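Local atomic coordinates of alpha-1,3-glucanase (Paenibacillus glycanilyticus, PDB entry 6K0P), a protein that probably hydrolyses the alpha-1,3-glycosidic bonds of alpha-1,3-glucan, as a glycoside hydrolase of family 87. Residues Leu117-Tyr122 with Val383-Ala387; Glu173-Gln179 with Val235-Tyr241; Asn264-Asp270 with Met293-Gln299. The protein carries 1 engineered substitution. All blocks are in the same frame, centred on the assembly; numbering follows the deposited sequence.

Contacts 1 and 2 lie on the join between an N-terminal beta-sandwich and the parallel beta-helix that makes up the rest of the chain; contact 3 lies inside the beta-helix. Contacts 1 and 2 are on opposite sides of the chain's centre, their own centres about 32 Å apart. The centre of contact 3 is about 19 Å from that of contact 2 and about 29 Å from that of contact 1. Strands 233-236 and 267-269 are neighbours, and contacts 2 and 3 touch through probable backbone bonds, G236 N to R269 O and G238 N to D270 O. Along the chain contact 2 closes before contact 3 opens, and contact 1 encloses both. The two domains are thus fastened at two widely separated places.

Contact 1 (Leu117-Tyr122 with Val383-Ala387); sequences LGRLGY and VRRAA. With ACY (acetic acid), chain K.
R385 reaches across to the short 3-10 turn at 117-119 and spends all five guanidinium N-H groups on named acceptors. NH1 gives two bonds to backbone oxygens in and just after the turn. G118 O lies 2.8 Å from NH1, which approaches from well above that carbonyl's plane, whereas L120 O, 3.2 Å from NH1, is met on a lone pair, with the bond lying flat in both the carbonyl and guanidinium planes. A water joins the two sides, donating to G118 O and accepting from NH2, 2.9 Å from each, so G118 O receives two donors. CG of R385 stands anti to the backbone N (chi1 173°) and the chain runs straight on to NE, carrying the charged group from a loop of the beta-helix to a loop of the N-terminal beta-sandwich. The far edge of the guanidinium meets an acetic acid molecule, probably from the crystallisation liquor: NE bonds to OXT at 2.8 Å (170°), and NH2 to O at 3.0 Å. Y122 brings its ring edge to the same group, CE2 3.7 Å from R385 NH1, with the planes 71° apart; its OH is bonded to D282, a residue of a glycan pocket. L117 O lies over one guanidinium face and accepts from L120 N. Beside this network, L120 CD1 lies 4.1 Å from R384 O, while R384 NH2 is taken by T328 O.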
loop_
_atom_site.group_PDB
_atom_site.type_symbol
_atom_site.label_atom_id
_atom_site.label_comp_id
_atom_site.label_asym_id
_atom_site.label_seq_id
_atom_site.Cartn_x
_atom_site.Cartn_y
_atom_site.Cartn_z
ATOM N N LEU A 117 -13.666 9.538 -10.468
ATOM C CA LEU A 117 -12.654 8.935 -9.603
ATOM C C LEU A 117 -11.673 8.076 -10.379
ATOM O O LEU A 117 -10.594 7.775 -9.858
ATOM C CB LEU A 117 -13.296 8.142 -8.468
ATOM C CG LEU A 117 -14.207 8.970 -7.558
ATOM C CD1 LEU A 117 -14.746 8.098 -6.446
ATOM C CD2 LEU A 117 -13.498 10.216 -6.999
ATOM N N GLY A 118 -12.011 7.692 -11.614
ATOM C CA GLY A 118 -11.046 7.060 -12.498
ATOM C C GLY A 118 -9.811 7.904 -12.742
ATOM O O GLY A 118 -8.773 7.369 -13.153
ATOM N N ARG A 119 -9.897 9.208 -12.484
ATOM C CA ARG A 119 -8.762 10.109 -12.622
ATOM C C ARG A 119 -7.959 10.272 -11.340
ATOM O O ARG A 119 -6.957 10.992 -11.353
ATOM C CB ARG A 119 -9.234 11.493 -13.082
ATOM C CG ARG A 119 -9.907 11.504 -14.449
ATOM C CD ARG A 119 -8.982 10.951 -15.516
ATOM N NE ARG A 119 -7.764 11.749 -15.660
ATOM C CZ ARG A 119 -6.703 11.373 -16.372
ATOM N NH1 ARG A 119 -6.698 10.202 -17.003
ATOM N NH2 ARG A 119 -5.650 12.169 -16.462
ATOM N N LEU A 120 -8.367 9.640 -10.236
ATOM C CA LEU A 120 -7.652 9.823 -8.975
ATOM C C LEU A 120 -6.180 9.486 -9.146
ATOM O O LEU A 120 -5.834 8.378 -9.570
ATOM C CB LEU A 120 -8.245 8.913 -7.904
ATOM C CG LEU A 120 -9.458 9.350 -7.099
ATOM C CD1 LEU A 120 -9.798 8.233 -6.126
ATOM C CD2 LEU A 120 -9.178 10.653 -6.368
ATOM N N GLY A 121 -5.319 10.440 -8.790
ATOM C CA GLY A 121 -3.884 10.286 -8.848
ATOM C C GLY A 121 -3.241 10.839 -10.102
ATOM O O GLY A 121 -2.029 11.087 -10.098
ATOM N N TYR A 122 -4.016 11.059 -11.168
ATOM C CA TYR A 122 -3.455 11.448 -12.460
ATOM C C TYR A 122 -3.286 12.949 -12.632
ATOM O O TYR A 122 -2.425 13.374 -13.418
ATOM C CB TYR A 122 -4.349 10.959 -13.603
ATOM C CG TYR A 122 -4.237 9.485 -13.923
ATOM C CD1 TYR A 122 -3.229 9.002 -14.748
ATOM C CD2 TYR A 122 -5.158 8.578 -13.414
ATOM C CE1 TYR A 122 -3.134 7.648 -15.054
ATOM C CE2 TYR A 122 -5.074 7.232 -13.704
ATOM C CZ TYR A 122 -4.065 6.766 -14.526
ATOM O OH TYR A 122 -4.012 5.429 -14.813
ATOM N N VAL A 383 -4.702 3.074 1.452
ATOM C CA VAL A 383 -4.640 2.789 0.022
ATOM C C VAL A 383 -5.453 3.867 -0.682
ATOM O O VAL A 383 -6.673 3.945 -0.514
ATOM C CB VAL A 383 -5.184 1.396 -0.300
ATOM C CG1 VAL A 383 -4.852 1.058 -1.741
ATOM C CG2 VAL A 383 -4.586 0.352 0.645
ATOM N N ARG A 384 -4.780 4.704 -1.464
ATOM C CA ARG A 384 -5.423 5.912 -1.970
ATOM C C ARG A 384 -6.329 5.651 -3.167
ATOM O O ARG A 384 -7.116 6.528 -3.540
ATOM C CB ARG A 384 -4.363 6.972 -2.265
ATOM C CG ARG A 384 -3.522 7.294 -1.024
ATOM C CD ARG A 384 -2.696 8.547 -1.219
ATOM N NE ARG A 384 -1.516 8.325 -2.046
ATOM C CZ ARG A 384 -0.616 9.269 -2.290
ATOM N NH1 ARG A 384 -0.786 10.485 -1.785
ATOM N NH2 ARG A 384 0.446 9.003 -3.035
ATOM N N ARG A 385 -6.231 4.471 -3.772
ATOM C CA ARG A 385 -7.133 4.022 -4.820
ATOM C C ARG A 385 -6.902 2.528 -4.969
ATOM O O ARG A 385 -5.768 2.069 -4.812
ATOM C CB ARG A 385 -6.823 4.737 -6.148
ATOM C CG ARG A 385 -7.612 4.206 -7.328
ATOM C CD ARG A 385 -7.138 4.839 -8.612
ATOM N NE ARG A 385 -7.787 4.221 -9.761
ATOM C CZ ARG A 385 -7.908 4.815 -10.935
ATOM N NH1 ARG A 385 -7.414 6.038 -11.108
ATOM N NH2 ARG A 385 -8.523 4.186 -11.931
ATOM N N ALA A 386 -7.974 1.776 -5.248
ATOM C CA ALA A 386 -7.910 0.325 -5.442
ATOM C C ALA A 386 -7.636 -0.417 -4.131
ATOM O O ALA A 386 -7.963 0.096 -3.053
ATOM C CB ALA A 386 -6.977 -0.066 -6.597
ATOM N N ALA A 387 -7.100 -1.635 -4.189
ATOM C CA ALA A 387 -7.145 -2.518 -3.029
ATOM C C ALA A 387 -5.806 -2.576 -2.300
ATOM O O ALA A 387 -4.748 -2.285 -2.862
ATOM C CB ALA A 387 -7.573 -3.936 -3.444
HETATM C C ACY K . -9.388 1.089 -10.245
HETATM O O ACY K . -9.186 1.341 -11.491
HETATM O OXT ACY K . -9.046 1.798 -9.311
HETATM C CH3 ACY K . -10.132 -0.221 -10.014
HETATM O O HOH W 1 -8.613 4.978 -14.757
#

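Contact 2 (Glu173-Gln179 with Val235-Tyr241); sequences ENVAPPQ and VGAGPWY
V175 wedges its two methyls between W240 and Y241, where the linker leaving the N-terminal beta-sandwich runs over a loop of the parallel beta-helix. With CG1 anti to the backbone N (chi1 -175°), the branches part. CG2 sits over the face of the indole, 3.7 Å from the centre of the five-membered ring in a CH-pi contact, while CG1 fits against the phenol, 3.7 Å from Y241 CE2. The indole is boxed in further by A74, V76 and M142 of the sandwich, and W302 of the beta-helix meets it edge-to-face. It also touches Q140 of a glycan pocket, the W240 side chain lying about 6 Å from a bound glucose. In the plane of that indole, NE1 donates to E173 OE1 at 3.0 Å, arriving from above the carboxylate; R324 forms a salt bridge with the same oxygen, so this buried acid is held by two residues of the beta-helix domain. Farther along the linker, P178 lies across Y241. Its CB stands over the ring face, 3.9 Å from the centroid, and its CD rests on CZ, so the flat phenol is roofed by the pyrrolidine. A237 CB packs between P178 CB and the carbonyl oxygen of Q179. Y241 reaches past the proline to donate from OH to A176 O at 2.6 Å, tying down the linker between the valine and the two prolines. Beyond P178 the backbone draws in close: Q179 N bonds to A237 O at 3.0 Å, nearly straight (175°), and a water spans P177 O and A237 O. The Q179 side chain, extended beyond CG, reaches the backbone of 235-241, where NE2 gives one bond to G236 O, 2.8 Å away and in the plane of its amide, and another to D270 OD2.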
loop_
_atom_site.group_PDB
_atom_site.type_symbol
_atom_site.label_atom_id
_atom_site.label_comp_id
_atom_site.label_asym_id
_atom_site.label_seq_id
_atom_site.Cartn_x
_atom_site.Cartn_y
_atom_site.Cartn_z
ATOM N N GLU A 173 10.850 5.472 15.649
ATOM C CA GLU A 173 11.835 4.445 15.336
ATOM C C GLU A 173 13.134 4.760 16.061
ATOM O O GLU A 173 13.523 5.926 16.187
ATOM C CB GLU A 173 12.076 4.375 13.817
ATOM C CG GLU A 173 12.873 3.157 13.369
ATOM C CD GLU A 173 12.969 3.027 11.857
ATOM O OE1 GLU A 173 12.201 3.707 11.139
ATOM O OE2 GLU A 173 13.823 2.248 11.392
ATOM N N ASN A 174 13.806 3.709 16.534
ATOM C CA ASN A 174 15.160 3.819 17.072
ATOM C C ASN A 174 16.115 3.351 15.976
ATOM O O ASN A 174 16.315 2.148 15.777
ATOM C CB ASN A 174 15.302 2.984 18.337
ATOM C CG ASN A 174 16.651 3.160 18.990
ATOM O OD1 ASN A 174 17.428 4.029 18.596
ATOM N ND2 ASN A 174 16.934 2.344 20.006
ATOM N N VAL A 175 16.694 4.302 15.262
ATOM C CA VAL A 175 17.531 4.011 14.105
ATOM C C VAL A 175 18.972 3.832 14.566
ATOM O O VAL A 175 19.535 4.698 15.252
ATOM C CB VAL A 175 17.421 5.144 13.075
ATOM C CG1 VAL A 175 18.198 4.793 11.811
ATOM C CG2 VAL A 175 15.947 5.384 12.737
ATOM N N ALA A 176 19.573 2.698 14.184
ATOM C CA ALA A 176 20.969 2.441 14.490
ATOM C C ALA A 176 21.857 3.448 13.759
ATOM O O ALA A 176 21.438 4.066 12.777
ATOM C CB ALA A 176 21.328 1.034 14.018
ATOM N N PRO A 177 23.091 3.628 14.218
ATOM C CA PRO A 177 24.056 4.457 13.473
ATOM C C PRO A 177 24.261 3.914 12.069
ATOM O O PRO A 177 24.000 2.726 11.812
ATOM C CB PRO A 177 25.347 4.332 14.305
ATOM C CG PRO A 177 24.888 3.943 15.667
ATOM C CD PRO A 177 23.643 3.119 15.487
ATOM N N PRO A 178 24.722 4.749 11.134
ATOM C CA PRO A 178 24.879 4.292 9.746
ATOM C C PRO A 178 25.899 3.174 9.613
ATOM O O PRO A 178 26.931 3.157 10.291
ATOM C CB PRO A 178 25.338 5.550 9.001
ATOM C CG PRO A 178 25.947 6.419 10.062
ATOM C CD PRO A 178 25.125 6.156 11.301
ATOM N N GLN A 179 25.612 2.258 8.692
ATOM C CA GLN A 179 26.485 1.134 8.385
ATOM C C GLN A 179 27.532 1.555 7.357
ATOM O O GLN A 179 27.205 2.182 6.342
ATOM C CB GLN A 179 25.609 -0.031 7.916
ATOM C CG GLN A 179 26.110 -0.951 6.828
ATOM C CD GLN A 179 24.987 -1.883 6.352
ATOM O OE1 GLN A 179 24.684 -2.867 7.024
ATOM N NE2 GLN A 179 24.370 -1.578 5.203
ATOM N N VAL A 235 24.731 -1.454 -1.973
ATOM C CA VAL A 235 24.578 -1.463 -0.520
ATOM C C VAL A 235 24.683 -0.031 -0.016
ATOM O O VAL A 235 25.674 0.654 -0.293
ATOM C CB VAL A 235 25.663 -2.329 0.150
ATOM C CG1 VAL A 235 25.475 -2.337 1.653
ATOM C CG2 VAL A 235 25.662 -3.761 -0.427
ATOM N N GLY A 236 23.672 0.417 0.730
ATOM C CA GLY A 236 23.708 1.705 1.387
ATOM C C GLY A 236 24.056 1.588 2.862
ATOM O O GLY A 236 24.415 0.524 3.373
ATOM N N ALA A 237 23.903 2.714 3.558
ATOM C CA ALA A 237 24.201 2.829 4.980
ATOM C C ALA A 237 22.978 2.607 5.856
ATOM O O ALA A 237 23.093 2.660 7.085
ATOM C CB ALA A 237 24.787 4.218 5.275
ATOM N N GLY A 238 21.821 2.356 5.247
ATOM C CA GLY A 238 20.556 2.298 5.940
ATOM C C GLY A 238 19.606 3.307 5.323
ATOM O O GLY A 238 20.029 4.369 4.858
ATOM N N PRO A 239 18.305 2.991 5.295
ATOM C CA PRO A 239 17.362 3.863 4.569
ATOM C C PRO A 239 17.198 5.259 5.159
ATOM O O PRO A 239 16.846 6.184 4.415
ATOM C CB PRO A 239 16.043 3.069 4.581
ATOM C CG PRO A 239 16.181 2.103 5.711
ATOM C CD PRO A 239 17.662 1.764 5.795
ATOM N N TRP A 240 17.422 5.447 6.460
ATOM C CA TRP A 240 17.399 6.796 7.026
ATOM C C TRP A 240 18.632 7.606 6.655
ATOM O O TRP A 240 18.645 8.823 6.877
ATOM C CB TRP A 240 17.275 6.733 8.555
ATOM C CG TRP A 240 15.857 6.634 9.050
ATOM C CD1 TRP A 240 15.163 5.488 9.343
ATOM C CD2 TRP A 240 14.958 7.723 9.307
ATOM N NE1 TRP A 240 13.891 5.802 9.784
ATOM C CE2 TRP A 240 13.740 7.166 9.762
ATOM C CE3 TRP A 240 15.064 9.118 9.195
ATOM C CZ2 TRP A 240 12.637 7.956 10.106
ATOM C CZ3 TRP A 240 13.963 9.898 9.536
ATOM C CH2 TRP A 240 12.771 9.314 9.987
ATOM N N TYR A 241 19.670 6.973 6.108
ATOM C CA TYR A 241 20.945 7.648 5.879
ATOM C C TYR A 241 21.293 7.810 4.409
ATOM O O TYR A 241 21.641 8.914 3.988
ATOM C CB TYR A 241 22.073 6.897 6.596
ATOM C CG TYR A 241 21.870 6.809 8.082
ATOM C CD1 TYR A 241 21.953 7.944 8.876
ATOM C CD2 TYR A 241 21.565 5.597 8.686
ATOM C CE1 TYR A 241 21.756 7.868 10.255
ATOM C CE2 TYR A 241 21.366 5.509 10.047
ATOM C CZ TYR A 241 21.466 6.648 10.821
ATOM O OH TYR A 241 21.264 6.555 12.180
HETATM O O HOH W 2 22.446 1.429 9.912
#

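Contact 3 (Asn264-Asp270 with Met293-Gln299); sequences NGSTIRD and MQNVTVQ
S266 O is held by T297 N at 2.9 Å (166°) and touched by the CA-H of V296. A water 3.0 Å from S266 O also lies close to N295 O and T297 OG1. From here the backbones run on as a parallel ladder: I268 N gives to T297 O, Q299 N to I268 O, and D270 N to Q299 O. The axes of the short strands 267-269 and 297-299 approach to 4.8 Å and diverge by 5°, the stacking of successive coils in a parallel beta-helix, here of the pectate-lyase-like kind. On one face I268 and V298 point into the buried core, both touching I288, with F257 next to I268 and F320 next to V298. On the other T267 lies alongside T297, and R269 beside Q299, CB to CB 4.2 Å. The arginine then leads off to its own neighbour, NH1 forming a salt bridge with D270 OD2 at 2.8 Å. At the opposite end the loops preceding the strands are joined by the N264 amide. N264 CG is anti to the carbonyl carbon (chi1 -77°), which sets OD1 toward the backbone of Q294 to accept from Q294 N at 3.0 Å, the donor standing above the amide plane. G265 N returns a bond to Q294 O. The N264 amide lies beside the Q294 side chain, ND2 3.7 Å from CG. Without the amide, as with an alanine here, Q294 N would probably lose its acceptor and the flank of Q294 CG its neighbour.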
loop_
_atom_site.group_PDB
_atom_site.type_symbol
_atom_site.label_atom_id
_atom_site.label_comp_id
_atom_site.label_asym_id
_atom_site.label_seq_id
_atom_site.Cartn_x
_atom_site.Cartn_y
_atom_site.Cartn_z
ATOM N N ASN A 264 20.940 -10.467 -13.424
ATOM C CA ASN A 264 20.148 -11.347 -12.579
ATOM C C ASN A 264 21.004 -11.800 -11.403
ATOM O O ASN A 264 22.226 -11.944 -11.524
ATOM C CB ASN A 264 19.685 -12.565 -13.381
ATOM C CG ASN A 264 18.509 -12.247 -14.308
ATOM O OD1 ASN A 264 17.824 -11.227 -14.150
ATOM N ND2 ASN A 264 18.266 -13.127 -15.273
ATOM N N GLY A 265 20.372 -11.976 -10.242
ATOM C CA GLY A 265 21.107 -12.316 -9.040
ATOM C C GLY A 265 21.610 -11.130 -8.240
ATOM O O GLY A 265 22.281 -11.334 -7.221
ATOM N N SER A 266 21.320 -9.908 -8.673
ATOM C CA SER A 266 21.760 -8.701 -7.984
ATOM C C SER A 266 21.009 -8.502 -6.668
ATOM O O SER A 266 19.960 -9.097 -6.412
ATOM C CB SER A 266 21.532 -7.477 -8.874
ATOM O OG SER A 266 22.398 -7.489 -10.004
ATOM N N THR A 267 21.564 -7.624 -5.833
ATOM C CA THR A 267 20.967 -7.247 -4.562
ATOM C C THR A 267 21.027 -5.734 -4.445
ATOM O O THR A 267 22.073 -5.135 -4.707
ATOM C CB THR A 267 21.746 -7.863 -3.396
ATOM O OG1 THR A 267 21.700 -9.296 -3.495
ATOM C CG2 THR A 267 21.152 -7.425 -2.066
ATOM N N ILE A 268 19.905 -5.117 -4.078
ATOM C CA ILE A 268 19.861 -3.697 -3.748
ATOM C C ILE A 268 19.339 -3.598 -2.325
ATOM O O ILE A 268 18.241 -4.094 -2.034
ATOM C CB ILE A 268 18.945 -2.922 -4.710
ATOM C CG1 ILE A 268 19.418 -3.091 -6.157
ATOM C CG2 ILE A 268 18.895 -1.447 -4.327
ATOM C CD1 ILE A 268 18.482 -2.482 -7.192
ATOM N N ARG A 269 20.106 -2.967 -1.434
ATOM C CA ARG A 269 19.691 -2.984 -0.036
ATOM C C ARG A 269 20.137 -1.754 0.743
ATOM O O ARG A 269 21.138 -1.108 0.419
ATOM C CB ARG A 269 20.159 -4.250 0.695
ATOM C CG ARG A 269 21.681 -4.368 0.844
ATOM C CD ARG A 269 22.014 -5.651 1.601
ATOM N NE ARG A 269 23.419 -6.046 1.571
ATOM C CZ ARG A 269 24.279 -5.804 2.551
ATOM N NH1 ARG A 269 23.882 -5.143 3.631
ATOM N NH2 ARG A 269 25.540 -6.228 2.458
ATOM N N ASP A 270 19.367 -1.459 1.800
ATOM C CA ASP A 270 19.791 -0.570 2.887
ATOM C C ASP A 270 19.902 0.887 2.432
ATOM O O ASP A 270 20.898 1.562 2.684
ATOM C CB ASP A 270 21.083 -1.056 3.551
ATOM C CG ASP A 270 20.982 -2.482 4.059
ATOM O OD1 ASP A 270 19.858 -2.957 4.347
ATOM O OD2 ASP A 270 22.036 -3.130 4.192
ATOM N N MET A 293 13.417 -10.374 -14.773
ATOM C CA MET A 293 14.551 -10.585 -13.884
ATOM C C MET A 293 14.361 -11.816 -13.005
ATOM O O MET A 293 13.236 -12.214 -12.673
ATOM C CB MET A 293 14.833 -9.349 -13.020
ATOM C CG MET A 293 13.917 -9.194 -11.816
ATOM S SD MET A 293 14.238 -7.621 -10.991
ATOM C CE MET A 293 13.306 -7.839 -9.469
ATOM N N GLN A 294 15.488 -12.415 -12.621
ATOM C CA GLN A 294 15.521 -13.640 -11.839
ATOM C C GLN A 294 16.490 -13.468 -10.685
ATOM O O GLN A 294 17.531 -12.819 -10.836
ATOM C CB GLN A 294 15.989 -14.844 -12.699
ATOM C CG GLN A 294 15.282 -14.962 -14.064
ATOM C CD GLN A 294 13.903 -15.609 -13.978
ATOM O OE1 GLN A 294 13.749 -16.702 -13.418
ATOM N NE2 GLN A 294 12.900 -14.943 -14.553
ATOM N N ASN A 295 16.142 -14.040 -9.531
ATOM C CA ASN A 295 17.065 -14.193 -8.404
ATOM C C ASN A 295 17.554 -12.859 -7.835
ATOM O O ASN A 295 18.628 -12.798 -7.230
ATOM C CB ASN A 295 18.252 -15.099 -8.758
ATOM C CG ASN A 295 17.818 -16.483 -9.181
ATOM O OD1 ASN A 295 18.035 -16.894 -10.324
ATOM N ND2 ASN A 295 17.195 -17.206 -8.268
ATOM N N VAL A 296 16.781 -11.788 -8.005
ATOM C CA VAL A 296 17.161 -10.462 -7.518
ATOM C C VAL A 296 16.576 -10.264 -6.126
ATOM O O VAL A 296 15.444 -10.680 -5.854
ATOM C CB VAL A 296 16.671 -9.371 -8.495
ATOM C CG1 VAL A 296 16.810 -7.970 -7.892
ATOM C CG2 VAL A 296 17.429 -9.461 -9.830
ATOM N N THR A 297 17.347 -9.637 -5.236
ATOM C CA THR A 297 16.906 -9.338 -3.881
ATOM C C THR A 297 16.863 -7.829 -3.708
ATOM O O THR A 297 17.842 -7.132 -4.010
ATOM C CB THR A 297 17.849 -9.957 -2.852
ATOM O OG1 THR A 297 17.783 -11.384 -2.965
ATOM C CG2 THR A 297 17.448 -9.554 -1.443
ATOM N N VAL A 298 15.728 -7.333 -3.230
ATOM C CA VAL A 298 15.530 -5.926 -2.903
ATOM C C VAL A 298 15.129 -5.907 -1.435
ATOM O O VAL A 298 14.056 -6.413 -1.072
ATOM C CB VAL A 298 14.448 -5.292 -3.781
ATOM C CG1 VAL A 298 14.148 -3.871 -3.331
ATOM C CG2 VAL A 298 14.872 -5.335 -5.249
ATOM N N GLN A 299 16.002 -5.371 -0.581
ATOM C CA GLN A 299 15.844 -5.580 0.856
ATOM C C GLN A 299 16.101 -4.314 1.653
ATOM O O GLN A 299 17.108 -3.635 1.443
ATOM C CB GLN A 299 16.787 -6.681 1.349
ATOM C CG GLN A 299 16.564 -7.045 2.810
ATOM C CD GLN A 299 17.100 -8.423 3.156
ATOM O OE1 GLN A 299 17.254 -9.281 2.284
ATOM N NE2 GLN A 299 17.379 -8.645 4.436
HETATM O O HOH W 3 19.899 -11.762 -4.933
#